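Local coordinates for Pex (Synechococcus elongatus PCC 7942, PDB 2E1N), which modifies the period of the cyanobacterial circadian clock as a period extender and, as a PadR-like winged-helix protein, probably acts by binding DNA, at residues 13-16 and 17-20; 36-39 and 40-44; 55-58 and 59-63; 66-69 and 70-73; 89-92 and 93-96. One frame throughout, in Å; residues are numbered along the deposited sequence.

Contact 1: 13-16 and 17-20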
loop_
_atom_site.group_PDB
_atom_site.type_symbol
_atom_site.label_atom_id
_atom_site.label_comp_id
_atom_site.label_asym_id
_atom_site.label_seq_id
_atom_site.Cartn_x
_atom_site.Cartn_y
_atom_site.Cartn_z
ATOM N N MET B 13 -17.258 5.839 -12.012
ATOM C CA MET B 13 -16.041 6.701 -11.951
ATOM C C MET B 13 -15.899 7.373 -13.296
ATOM O O MET B 13 -16.640 7.044 -14.212
ATOM C CB MET B 13 -14.810 5.844 -11.582
ATOM C CG MET B 13 -13.727 5.624 -12.658
ATOM S SD MET B 13 -12.517 4.347 -12.209
ATOM C CE MET B 13 -13.491 2.864 -12.611
ATOM N N ASP B 14 -14.969 8.315 -13.397
ATOM C CA ASP B 14 -14.602 8.985 -14.665
ATOM C C ASP B 14 -13.092 9.104 -14.760
ATOM O O ASP B 14 -12.402 8.739 -13.824
ATOM C CB ASP B 14 -15.230 10.377 -14.749
ATOM C CG ASP B 14 -14.878 11.255 -13.561
ATOM O OD1 ASP B 14 -15.784 11.938 -13.045
ATOM O OD2 ASP B 14 -13.701 11.261 -13.141
ATOM N N PHE B 15 -12.566 9.632 -15.862
ATOM C CA PHE B 15 -11.106 9.666 -16.049
ATOM C C PHE B 15 -10.393 10.632 -15.115
ATOM O O PHE B 15 -9.194 10.510 -14.883
ATOM C CB PHE B 15 -10.723 10.014 -17.477
ATOM C CG PHE B 15 -11.139 8.981 -18.463
ATOM C CD1 PHE B 15 -12.200 9.217 -19.315
ATOM C CD2 PHE B 15 -10.509 7.742 -18.499
ATOM C CE1 PHE B 15 -12.608 8.249 -20.203
ATOM C CE2 PHE B 15 -10.916 6.772 -19.398
ATOM C CZ PHE B 15 -11.966 7.024 -20.239
ATOM N N GLU B 16 -11.138 11.593 -14.591
ATOM C CA GLU B 16 -10.582 12.559 -13.680
ATOM C C GLU B 16 -10.303 11.875 -12.340
ATOM O O GLU B 16 -9.265 12.116 -11.734
ATOM C CB GLU B 16 -11.531 13.764 -13.541
ATOM C CG GLU B 16 -11.615 14.649 -14.811
ATOM C CD GLU B 16 -12.271 13.961 -16.024
ATOM O OE1 GLU B 16 -13.117 13.055 -15.824
ATOM O OE2 GLU B 16 -11.945 14.336 -17.182
ATOM N N ASP B 17 -11.216 11.020 -11.883
ATOM C CA ASP B 17 -10.942 10.144 -10.732
ATOM C C ASP B 17 -9.610 9.442 -10.916
ATOM O O ASP B 17 -8.787 9.398 -9.992
ATOM C CB ASP B 17 -12.017 9.072 -10.538
ATOM C CG ASP B 17 -13.390 9.657 -10.306
ATOM O OD1 ASP B 17 -13.488 10.685 -9.594
ATOM O OD2 ASP B 17 -14.378 9.097 -10.847
ATOM N N ILE B 18 -9.405 8.903 -12.111
ATOM C CA ILE B 18 -8.237 8.090 -12.378
ATOM C C ILE B 18 -6.970 8.930 -12.181
ATOM O O ILE B 18 -6.140 8.596 -11.363
ATOM C CB ILE B 18 -8.297 7.413 -13.774
ATOM C CG1 ILE B 18 -9.449 6.398 -13.798
ATOM C CG2 ILE B 18 -6.984 6.698 -14.085
ATOM C CD1 ILE B 18 -9.729 5.824 -15.173
ATOM N N TYR B 19 -6.848 10.040 -12.893
ATOM C CA TYR B 19 -5.637 10.881 -12.755
ATOM C C TYR B 19 -5.468 11.410 -11.326
ATOM O O TYR B 19 -4.364 11.407 -10.782
ATOM C CB TYR B 19 -5.633 12.027 -13.776
ATOM C CG TYR B 19 -5.275 11.560 -15.166
ATOM C CD1 TYR B 19 -6.249 11.080 -16.035
ATOM C CD2 TYR B 19 -3.950 11.568 -15.600
ATOM C CE1 TYR B 19 -5.922 10.644 -17.297
ATOM C CE2 TYR B 19 -3.608 11.125 -16.869
ATOM C CZ TYR B 19 -4.600 10.660 -17.707
ATOM O OH TYR B 19 -4.255 10.216 -18.947
ATOM N N ARG B 20 -6.572 11.846 -10.726
ATOM C CA ARG B 20 -6.592 12.303 -9.338
ATOM C C ARG B 20 -6.125 11.231 -8.367
ATOM O O ARG B 20 -5.422 11.529 -7.406
ATOM C CB ARG B 20 -8.003 12.710 -8.964
ATOM C CG ARG B 20 -8.136 13.481 -7.660
ATOM C CD ARG B 20 -9.461 14.266 -7.676
ATOM N NE ARG B 20 -10.597 13.369 -7.927
ATOM C CZ ARG B 20 -11.847 13.760 -8.169
ATOM N NH1 ARG B 20 -12.170 15.051 -8.213
ATOM N NH2 ARG B 20 -12.783 12.837 -8.371
#

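Contact 2: 36-39 and 40-44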
loop_
_atom_site.group_PDB
_atom_site.type_symbol
_atom_site.label_atom_id
_atom_site.label_comp_id
_atom_site.label_asym_id
_atom_site.label_seq_id
_atom_site.Cartn_x
_atom_site.Cartn_y
_atom_site.Cartn_z
ATOM N N VAL B 36 6.388 0.087 14.480
ATOM C CA VAL B 36 7.524 -0.143 15.365
ATOM C C VAL B 36 8.812 0.444 14.779
ATOM O O VAL B 36 9.575 1.121 15.470
ATOM C CB VAL B 36 7.677 -1.645 15.719
ATOM C CG1 VAL B 36 9.111 -1.869 16.382
ATOM C CG2 VAL B 36 6.592 -2.083 16.596
ATOM N N CYS B 37 9.062 0.208 13.486
ATOM C CA CYS B 37 10.299 0.715 12.849
ATOM C C CYS B 37 10.302 2.235 12.690
ATOM O O CYS B 37 11.333 2.887 12.911
ATOM C CB CYS B 37 10.485 0.022 11.522
ATOM S SG CYS B 37 10.626 -1.774 11.782
ATOM N N TYR B 38 9.155 2.806 12.307
ATOM C CA TYR B 38 9.012 4.278 12.235
ATOM C C TYR B 38 9.260 4.939 13.610
ATOM O O TYR B 38 10.026 5.886 13.755
ATOM C CB TYR B 38 7.612 4.662 11.704
ATOM C CG TYR B 38 7.260 6.114 12.026
ATOM C CD1 TYR B 38 7.967 7.172 11.448
ATOM C CD2 TYR B 38 6.248 6.412 12.913
ATOM C CE1 TYR B 38 7.670 8.506 11.797
ATOM C CE2 TYR B 38 5.942 7.737 13.239
ATOM C CZ TYR B 38 6.696 8.764 12.692
ATOM O OH TYR B 38 6.456 10.078 12.992
ATOM N N VAL B 39 8.597 4.440 14.637
ATOM C CA VAL B 39 8.776 5.023 15.959
ATOM C C VAL B 39 10.230 4.971 16.357
ATOM O O VAL B 39 10.796 5.969 16.809
ATOM C CB VAL B 39 7.877 4.317 16.978
ATOM C CG1 VAL B 39 8.215 4.721 18.403
ATOM C CG2 VAL B 39 6.379 4.597 16.636
ATOM N N LEU B 40 10.883 3.842 16.147
ATOM C CA LEU B 40 12.292 3.749 16.483
ATOM C C LEU B 40 13.197 4.674 15.679
ATOM O O LEU B 40 14.136 5.256 16.237
ATOM C CB LEU B 40 12.757 2.293 16.426
ATOM C CG LEU B 40 12.209 1.393 17.564
ATOM C CD1 LEU B 40 12.729 -0.040 17.368
ATOM C CD2 LEU B 40 12.515 1.918 19.021
ATOM N N ALA B 41 12.878 4.858 14.395
ATOM C CA ALA B 41 13.588 5.835 13.538
ATOM C C ALA B 41 13.522 7.252 14.147
ATOM O O ALA B 41 14.540 7.963 14.139
ATOM C CB ALA B 41 13.030 5.808 12.114
ATOM N N VAL B 42 12.367 7.638 14.683
ATOM C CA VAL B 42 12.204 8.929 15.355
ATOM C C VAL B 42 13.013 9.014 16.640
ATOM O O VAL B 42 13.773 9.962 16.844
ATOM C CB VAL B 42 10.713 9.253 15.621
ATOM C CG1 VAL B 42 10.564 10.575 16.403
ATOM C CG2 VAL B 42 9.944 9.306 14.300
ATOM N N LEU B 43 12.859 8.002 17.499
ATOM C CA LEU B 43 13.446 8.007 18.829
ATOM C C LEU B 43 14.975 7.916 18.816
ATOM O O LEU B 43 15.629 8.274 19.797
ATOM C CB LEU B 43 12.810 6.881 19.657
ATOM C CG LEU B 43 11.321 7.031 19.956
ATOM C CD1 LEU B 43 10.858 5.899 20.899
ATOM C CD2 LEU B 43 10.965 8.413 20.592
ATOM N N ARG B 44 15.555 7.432 17.713
ATOM C CA ARG B 44 17.004 7.447 17.562
ATOM C C ARG B 44 17.567 8.873 17.472
ATOM O O ARG B 44 18.764 9.051 17.723
ATOM C CB ARG B 44 17.453 6.613 16.368
ATOM C CG ARG B 44 17.276 5.121 16.636
ATOM C CD ARG B 44 17.672 4.268 15.441
ATOM N NE ARG B 44 18.994 4.615 14.959
ATOM C CZ ARG B 44 20.125 4.209 15.501
ATOM N NH1 ARG B 44 20.145 3.438 16.573
ATOM N NH2 ARG B 44 21.255 4.592 14.952
#

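Contact 3: 55-58 and 59-63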
loop_
_atom_site.group_PDB
_atom_site.type_symbol
_atom_site.label_atom_id
_atom_site.label_comp_id
_atom_site.label_asym_id
_atom_site.label_seq_id
_atom_site.Cartn_x
_atom_site.Cartn_y
_atom_site.Cartn_z
ATOM N N GLN B 55 1.538 13.086 14.157
ATOM C CA GLN B 55 1.588 14.318 13.381
ATOM C C GLN B 55 2.840 14.412 12.509
ATOM O O GLN B 55 2.765 14.798 11.331
ATOM C CB GLN B 55 1.498 15.548 14.287
ATOM C CG GLN B 55 1.538 16.830 13.524
ATOM C CD GLN B 55 1.589 18.044 14.420
ATOM O OE1 GLN B 55 0.980 18.072 15.510
ATOM N NE2 GLN B 55 2.349 19.061 13.986
ATOM N N HIS B 56 3.979 14.033 13.085
ATOM C CA HIS B 56 5.246 14.080 12.412
ATOM C C HIS B 56 5.219 13.162 11.199
ATOM O O HIS B 56 5.803 13.487 10.170
ATOM C CB HIS B 56 6.346 13.643 13.372
ATOM C CG HIS B 56 7.709 13.636 12.769
ATOM N ND1 HIS B 56 8.329 14.779 12.317
ATOM C CD2 HIS B 56 8.581 12.622 12.562
ATOM C CE1 HIS B 56 9.532 14.467 11.860
ATOM N NE2 HIS B 56 9.709 13.162 11.999
ATOM N N LEU B 57 4.532 12.025 11.317
ATOM C CA LEU B 57 4.495 11.080 10.202
ATOM C C LEU B 57 3.782 11.733 9.003
ATOM O O LEU B 57 4.224 11.691 7.847
ATOM C CB LEU B 57 3.745 9.824 10.603
ATOM C CG LEU B 57 3.583 8.793 9.500
ATOM C CD1 LEU B 57 4.928 8.269 9.108
ATOM C CD2 LEU B 57 2.670 7.694 9.959
ATOM N N GLU B 58 2.633 12.304 9.266
ATOM C CA GLU B 58 1.860 12.937 8.179
ATOM C C GLU B 58 2.559 14.143 7.583
ATOM O O GLU B 58 2.494 14.386 6.363
ATOM C CB GLU B 58 0.497 13.387 8.700
ATOM C CG GLU B 58 -0.304 14.089 7.595
ATOM C CD GLU B 58 -1.709 14.520 8.032
ATOM O OE1 GLU B 58 -2.190 14.096 9.118
ATOM O OE2 GLU B 58 -2.281 15.345 7.286
ATOM N N THR B 59 3.210 14.921 8.425
ATOM C CA THR B 59 3.836 16.160 7.929
ATOM C C THR B 59 5.071 15.836 7.056
ATOM O O THR B 59 5.287 16.455 6.026
ATOM C CB THR B 59 4.226 17.071 9.061
ATOM O OG1 THR B 59 5.154 16.384 9.863
ATOM C CG2 THR B 59 3.041 17.457 9.929
ATOM N N HIS B 60 5.850 14.831 7.450
ATOM C CA HIS B 60 7.108 14.513 6.741
ATOM C C HIS B 60 6.938 13.460 5.671
ATOM O O HIS B 60 7.597 13.535 4.621
ATOM C CB HIS B 60 8.236 14.196 7.748
ATOM C CG HIS B 60 8.710 15.409 8.481
ATOM N ND1 HIS B 60 9.998 15.896 8.372
ATOM C CD2 HIS B 60 8.045 16.280 9.279
ATOM C CE1 HIS B 60 10.109 17.000 9.098
ATOM N NE2 HIS B 60 8.935 17.262 9.647
ATOM N N TRP B 61 6.033 12.506 5.883
ATOM C CA TRP B 61 5.759 11.457 4.906
ATOM C C TRP B 61 4.229 11.338 4.666
ATOM O O TRP B 61 3.605 10.419 5.160
ATOM C CB TRP B 61 6.278 10.094 5.386
ATOM C CG TRP B 61 7.729 10.035 5.611
ATOM C CD1 TRP B 61 8.687 9.691 4.686
ATOM C CD2 TRP B 61 8.413 10.292 6.823
ATOM N NE1 TRP B 61 9.933 9.742 5.264
ATOM C CE2 TRP B 61 9.794 10.105 6.574
ATOM C CE3 TRP B 61 8.009 10.703 8.082
ATOM C CZ2 TRP B 61 10.753 10.302 7.548
ATOM C CZ3 TRP B 61 8.975 10.884 9.071
ATOM C CH2 TRP B 61 10.317 10.680 8.802
ATOM N N PRO B 62 3.649 12.278 3.912
ATOM C CA PRO B 62 2.194 12.360 3.718
ATOM C C PRO B 62 1.525 11.203 3.005
ATOM O O PRO B 62 0.299 11.171 2.946
ATOM C CB PRO B 62 1.988 13.665 2.964
ATOM C CG PRO B 62 3.329 14.213 2.650
ATOM C CD PRO B 62 4.385 13.387 3.284
ATOM N N ASN B 63 2.288 10.259 2.463
ATOM C CA ASN B 63 1.687 9.078 1.911
ATOM C C ASN B 63 1.231 8.108 2.997
ATOM O O ASN B 63 0.645 7.090 2.655
ATOM C CB ASN B 63 2.666 8.307 1.004
ATOM C CG ASN B 63 3.023 9.057 -0.262
ATOM O OD1 ASN B 63 2.186 9.712 -0.878
ATOM N ND2 ASN B 63 4.290 8.954 -0.660
HETATM O O HOH W 1 6.695 17.695 12.549
#

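Contact 4: 66-69 and 70-73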
loop_
_atom_site.group_PDB
_atom_site.type_symbol
_atom_site.label_atom_id
_atom_site.label_comp_id
_atom_site.label_asym_id
_atom_site.label_seq_id
_atom_site.Cartn_x
_atom_site.Cartn_y
_atom_site.Cartn_z
ATOM N N LEU B 66 -0.747 7.174 10.843
ATOM C CA LEU B 66 -0.618 6.288 11.987
ATOM C C LEU B 66 -1.812 6.520 12.872
ATOM O O LEU B 66 -2.127 7.673 13.213
ATOM C CB LEU B 66 0.692 6.584 12.733
ATOM C CG LEU B 66 0.973 5.790 14.006
ATOM C CD1 LEU B 66 0.957 4.282 13.657
ATOM C CD2 LEU B 66 2.345 6.286 14.459
ATOM N N SER B 67 -2.521 5.428 13.205
ATOM C CA SER B 67 -3.642 5.478 14.114
ATOM C C SER B 67 -3.202 5.342 15.573
ATOM O O SER B 67 -2.162 4.751 15.903
ATOM C CB SER B 67 -4.669 4.404 13.785
ATOM O OG SER B 67 -4.173 3.082 14.079
ATOM N N ASP B 68 -4.030 5.860 16.477
ATOM C CA ASP B 68 -3.738 5.633 17.893
ATOM C C ASP B 68 -3.691 4.162 18.293
ATOM O O ASP B 68 -2.871 3.743 19.113
ATOM C CB ASP B 68 -4.730 6.388 18.758
ATOM C CG ASP B 68 -4.260 7.752 18.977
ATOM O OD1 ASP B 68 -3.291 7.898 19.775
ATOM O OD2 ASP B 68 -4.742 8.646 18.278
ATOM N N THR B 69 -4.560 3.373 17.688
ATOM C CA THR B 69 -4.618 1.954 17.964
ATOM C C THR B 69 -3.275 1.243 17.663
ATOM O O THR B 69 -2.704 0.492 18.485
ATOM C CB THR B 69 -5.689 1.338 17.053
ATOM O OG1 THR B 69 -6.858 2.198 17.008
ATOM C CG2 THR B 69 -6.039 -0.029 17.543
ATOM N N VAL B 70 -2.780 1.495 16.475
ATOM C CA VAL B 70 -1.521 0.869 16.013
ATOM C C VAL B 70 -0.323 1.465 16.749
ATOM O O VAL B 70 0.608 0.739 17.146
ATOM C CB VAL B 70 -1.365 0.985 14.518
ATOM C CG1 VAL B 70 0.074 0.588 14.107
ATOM C CG2 VAL B 70 -2.456 0.166 13.815
ATOM N N LEU B 71 -0.360 2.766 17.001
ATOM C CA LEU B 71 0.705 3.404 17.802
ATOM C C LEU B 71 0.829 2.764 19.184
ATOM O O LEU B 71 1.915 2.447 19.639
ATOM C CB LEU B 71 0.467 4.899 17.948
ATOM C CG LEU B 71 1.439 5.633 18.879
ATOM C CD1 LEU B 71 2.869 5.485 18.411
ATOM C CD2 LEU B 71 0.968 7.100 19.058
ATOM N N TYR B 72 -0.290 2.529 19.843
ATOM C CA TYR B 72 -0.200 2.015 21.197
ATOM C C TYR B 72 0.200 0.554 21.210
ATOM O O TYR B 72 0.925 0.121 22.106
ATOM C CB TYR B 72 -1.449 2.364 21.961
ATOM C CG TYR B 72 -1.321 3.817 22.443
ATOM C CD1 TYR B 72 -2.044 4.849 21.846
ATOM C CD2 TYR B 72 -0.380 4.162 23.418
ATOM C CE1 TYR B 72 -1.893 6.172 22.267
ATOM C CE2 TYR B 72 -0.209 5.471 23.831
ATOM C CZ TYR B 72 -0.959 6.470 23.255
ATOM O OH TYR B 72 -0.800 7.771 23.682
ATOM N N THR B 73 -0.191 -0.189 20.177
ATOM C CA THR B 73 0.338 -1.548 19.926
ATOM C C THR B 73 1.862 -1.562 19.812
ATOM O O THR B 73 2.592 -2.380 20.444
ATOM C CB THR B 73 -0.264 -2.121 18.648
ATOM O OG1 THR B 73 -1.693 -2.259 18.845
ATOM C CG2 THR B 73 0.363 -3.486 18.305
#

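Contact 5: 89-92 and 93-96. With SO4 (sulfate ion), chain D.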
loop_
_atom_site.group_PDB
_atom_site.type_symbol
_atom_site.label_atom_id
_atom_site.label_comp_id
_atom_site.label_asym_id
_atom_site.label_seq_id
_atom_site.Cartn_x
_atom_site.Cartn_y
_atom_site.Cartn_z
ATOM N N LYS B 89 6.085 14.099 31.607
ATOM C CA LYS B 89 6.584 15.439 31.453
ATOM C C LYS B 89 5.471 16.470 31.677
ATOM O O LYS B 89 4.348 16.285 31.240
ATOM C CB LYS B 89 7.176 15.630 30.065
ATOM C CG LYS B 89 7.628 17.065 29.799
ATOM C CD LYS B 89 8.265 17.246 28.426
ATOM C CE LYS B 89 9.790 17.061 28.468
ATOM N NZ LYS B 89 10.513 18.369 28.732
ATOM N N LYS B 90 5.827 17.554 32.362
ATOM C CA LYS B 90 4.916 18.680 32.603
ATOM C C LYS B 90 4.789 19.533 31.343
ATOM O O LYS B 90 5.796 19.989 30.817
ATOM C CB LYS B 90 5.479 19.516 33.770
ATOM C CG LYS B 90 4.861 20.883 33.972
ATOM C CD LYS B 90 3.336 20.824 34.077
ATOM C CE LYS B 90 2.758 22.212 34.046
ATOM N NZ LYS B 90 1.277 22.145 34.014
ATOM N N VAL B 91 3.565 19.725 30.851
ATOM C CA VAL B 91 3.283 20.652 29.758
ATOM C C VAL B 91 2.783 22.007 30.302
ATOM O O VAL B 91 1.798 22.056 31.026
ATOM C CB VAL B 91 2.165 20.109 28.840
ATOM C CG1 VAL B 91 1.876 21.079 27.704
ATOM C CG2 VAL B 91 2.535 18.717 28.303
ATOM N N GLU B 92 3.460 23.082 29.914
ATOM C CA GLU B 92 3.010 24.481 30.147
ATOM C C GLU B 92 1.488 24.702 30.044
ATOM O O GLU B 92 0.857 24.416 29.022
ATOM C CB GLU B 92 3.706 25.408 29.136
ATOM C CG GLU B 92 4.297 26.696 29.711
ATOM C CD GLU B 92 3.445 27.942 29.466
ATOM O OE1 GLU B 92 3.872 29.034 29.922
ATOM O OE2 GLU B 92 2.368 27.841 28.828
ATOM N N GLY B 93 0.913 25.232 31.114
ATOM C CA GLY B 93 -0.488 25.607 31.147
ATOM C C GLY B 93 -1.496 24.483 31.060
ATOM O O GLY B 93 -2.637 24.711 30.676
ATOM N N ARG B 94 -1.095 23.275 31.431
ATOM C CA ARG B 94 -1.987 22.116 31.369
ATOM C C ARG B 94 -1.838 21.212 32.593
ATOM O O ARG B 94 -0.718 20.910 33.027
ATOM C CB ARG B 94 -1.702 21.288 30.118
ATOM C CG ARG B 94 -2.862 20.379 29.743
ATOM C CD ARG B 94 -2.537 19.570 28.521
ATOM N NE ARG B 94 -1.742 18.379 28.813
ATOM C CZ ARG B 94 -1.138 17.647 27.876
ATOM N NH1 ARG B 94 -1.243 18.003 26.603
ATOM N NH2 ARG B 94 -0.438 16.565 28.199
ATOM N N GLY B 95 -2.979 20.764 33.115
ATOM C CA GLY B 95 -2.996 19.845 34.238
ATOM C C GLY B 95 -2.493 18.465 33.833
ATOM O O GLY B 95 -1.677 17.873 34.529
ATOM N N ARG B 96 -2.986 17.968 32.697
ATOM C CA ARG B 96 -2.679 16.616 32.248
ATOM C C ARG B 96 -1.199 16.489 31.883
ATOM O O ARG B 96 -0.687 17.268 31.081
ATOM C CB ARG B 96 -3.559 16.252 31.053
ATOM C CG ARG B 96 -3.491 14.790 30.654
ATOM C CD ARG B 96 -4.702 14.418 29.848
ATOM N NE ARG B 96 -4.876 15.277 28.677
ATOM C CZ ARG B 96 -4.188 15.156 27.545
ATOM N NH1 ARG B 96 -3.238 14.230 27.428
ATOM N NH2 ARG B 96 -4.428 15.984 26.537
HETATM S S SO4 D . -0.508 14.964 24.644
HETATM O O1 SO4 D . -1.915 14.652 24.792
HETATM O O2 SO4 D . 0.059 14.951 25.972
HETATM O O3 SO4 D . 0.196 14.018 23.793
HETATM O O4 SO4 D . -0.378 16.304 24.095
#

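Contact 1: 13-16 and 17-20
D17 OD2 takes the backbone N-H of D14 at 2.7 Å. The donor meets this oxygen on its anti side, 35° out of the carboxylate plane. The return bond runs from D17 N to D14 OD2 at 2.8 Å, is nearly straight, and comes in almost along the C-O axis of the acceptor. D14 is the N-cap of helix 15-23. Its CG stands between its own N and carbonyl carbon (chi1 55°), which swings OD2 round to the first turn of the helix. The two carboxylates have planes only 16° apart, and D14 OD2 lies 3.2 Å from D17 OD2. That closeness of two acids is probably eased by the N-H groups of the helix start and by R20. R20 NH2 forms a salt bridge with the other oxygen, D17 OD1, at 2.6 Å, though the hydrogen bond within it is weak, its angle being poor. With an alanine in place of D14, D17 N would probably lose its side-chain acceptor and the first turn would be likely to fray. The apolar side of the turn is built by M13, F15 and I18. M13 SD comes against I18 CG1 at 4.0 Å, while F15 CD2 lies alongside I18 CD1 at 3.9 Å, the two side chains pointing the same way. F77 of the second subunit meets the F15 ring edge-to-face and also packs on I18. The reciprocal bonds of D14 and D17 are those of a capping box, here opening an N-terminal helix that packs on the partner subunit.

Contact 2: 36-39 and 40-44
V42 CG2 pushes against the outer part of the Y38 ring, one turn back on helix 32-43. The methyl is 3.5 Å from Y38 CE1 and nearly as close to CZ and OH. It approaches obliquely, and it also rests on the Y38 carbonyl oxygen. With CG anti to the backbone N (chi1 162°), the Y38 ring leans forward along the helix and meets this methyl. The notch between ring and backbone is thus filled by one branch of V42. The Y38 hydroxyl ends in a hydrogen bond with L53 O of helix 50-60, and W118 of helix 110-123 meets the ring. This helix is the buried centre of the winged-helix fold of the PadR-like family, with helices 50-60, 68-80 and 110-123 packed round it. Another side carries V39 and L43. Their side chains run side by side, and V39 CG1 touches L43 CD1 at 3.8 Å. V36 and L40 repeat this pattern more loosely, with V36 CG1 4.2 Å from L40 CD1. L40 CG also sits over V36 O at 3.4 Å. W118 packs on the small A41 as well. Four backbone bonds hold these bumps at their spacing: L40 N to V36 O, A41 N to C37 O, V42 N to Y38 O and L43 N to V39 O. C37 reaches F22 of the second subunit.

Contact 3: 55-58 and 59-63
H56 lies against two aromatic side chains from the last turn of helix 50-60 and the residue after it. H56 CE1 sits 3.4 Å above the centre of the H60 ring, with the two planes at 41°. From W61 the six-membered ring turns its edge toward the face of H56 in an offset edge-to-face pair. The planes are at 86°, and W61 CZ3 reaches H56 NE2 at 3.8 Å. The W61 ring is also covered on one face by H60 CB. The rings pack closely though near the surface. L57, buried on the inner side, packs on W118, and its CD1 meets W61 CE3 at 4.1 Å. The T59 side is looser and polar. T59 OG1 stands 3.0 Å from H56 O and 3.2 Å from Q55 O, and its proton may serve either. A water links H56 ND1 and T59 OG1 weakly. The aliphatic chain of Q55 brushes T59 CG2, and P62 CA rests near E58 O at 3.3 Å. W61 N bonds to L57 O at 2.8 Å, although W61 has left helical backbone angles. The arrangement is an aromatic cluster of H56, H60 and W61 at the C-terminal end of a helix in the winged-helix domain.

Contact 4: 66-69 and 70-73
L66 sends its two methyls to different partners in the first turn of helix 68-80. CD1 meets V70 CG1 at 3.8 Å, and CD2 meets L71 CD1 at 4.1 Å. The L66 and L71 side chains cross at about a right angle. L66 has its CG trans to the backbone N (chi1 177°), which carries the forked end toward V70 and L71. A35 of helix 32-43 and I54 and L57 of helix 50-60 close round L66. With an alanine at L66, both methyl contacts would go, and a gap would probably open between V70, L71 and these helices. S67 is the N-cap. Its OG lies between its own N and carbonyl carbon (chi1 69°), from where it accepts V70 N at 3.2 Å. The same oxygen lies 3.4 Å from V70 CG2. D68 and Y72 lie side by side on the outer surface. The carboxylate and the ring are nearly coplanar, and D68 OD1 comes to Y72 CE1 at 3.3 Å. Y72 CD1 meets D68 O in the ring plane as well. T73 OG1 is 3.0 Å from T69 O, which also accepts T73 N; the hydroxyl proton has a second possible acceptor. Further backbone bonds run from L71 N to S67 O and from Y72 N to D68 O. In PadR-like winged-helix proteins this helix is probably the recognition helix. The chemistry is divided: leucines and valine fix the inner side, while the serine cap satisfies a first-turn N-H that the helix itself would leave without an acceptor.

Contact 5: 89-92 and 93-96
R94 lays one face of its guanidinium group on V91. V91 CG2 is 3.7 Å above that plane, toward its rim, and the two side chains cross obliquely. The opposite face is met by R96 NH2. R94 is further held by R96 O, which accepts from both NE, at 2.7 Å, and NH2, at 3.0 Å. Both nitrogens reach this oxygen from the same face of its carbonyl plane, in a side-on grip that fixes the rotation of the guanidinium. The remaining edge turns to a sulfate ion. R94 NH2 gives a hydrogen bond to sulfate O2 at 2.8 Å, and R94 NH1 gives one to O4 at 3.2 Å. R96 NH1 binds sulfate O1 at 3.0 Å. The R96 chain is bent at chi3 (55°), which brings its guanidinium back over one face of that of R94. T51 and R98 also bind the anion, so the like charges gather round a shared counter-ion. The segment is the tip of the wing between strands 84-89 and 98-103 of the winged-helix fold. The sulfate probably comes from the crystallisation liquor, but its site is consistent with one for a DNA phosphate. V91 to R94 form a type II beta turn, closed by R94 N to V91 O at 3.2 Å. G93 takes the third place with positive phi (67°), where a CB would clash with E92 O. Across the turn K90 NZ lies very close to R94 O, at 2.5 Å, a length best taken with caution, and bonds weakly to V91 O.

Contact 2 is the buried core, almost wholly apolar in its side-chain packing. Contacts 3 and 4 flank it and touch it: Y38 reaches H56, L57 and W61 of contact 3, and L66 of contact 4, while V39 meets L71. These three join helices 32-43, 50-60 and 68-80 of one domain. Contact 3 lies at the surface of that domain and contact 4 is partly buried. Contacts 1 and 5 are surface contacts, with centres about 47 Å apart. Contact 1 is an acidic helix cap that packs on the second subunit; contact 5 is a basic turn that binds an anion. Contacts 1 and 4 both begin helices, but one uses paired aspartates and the other a serine.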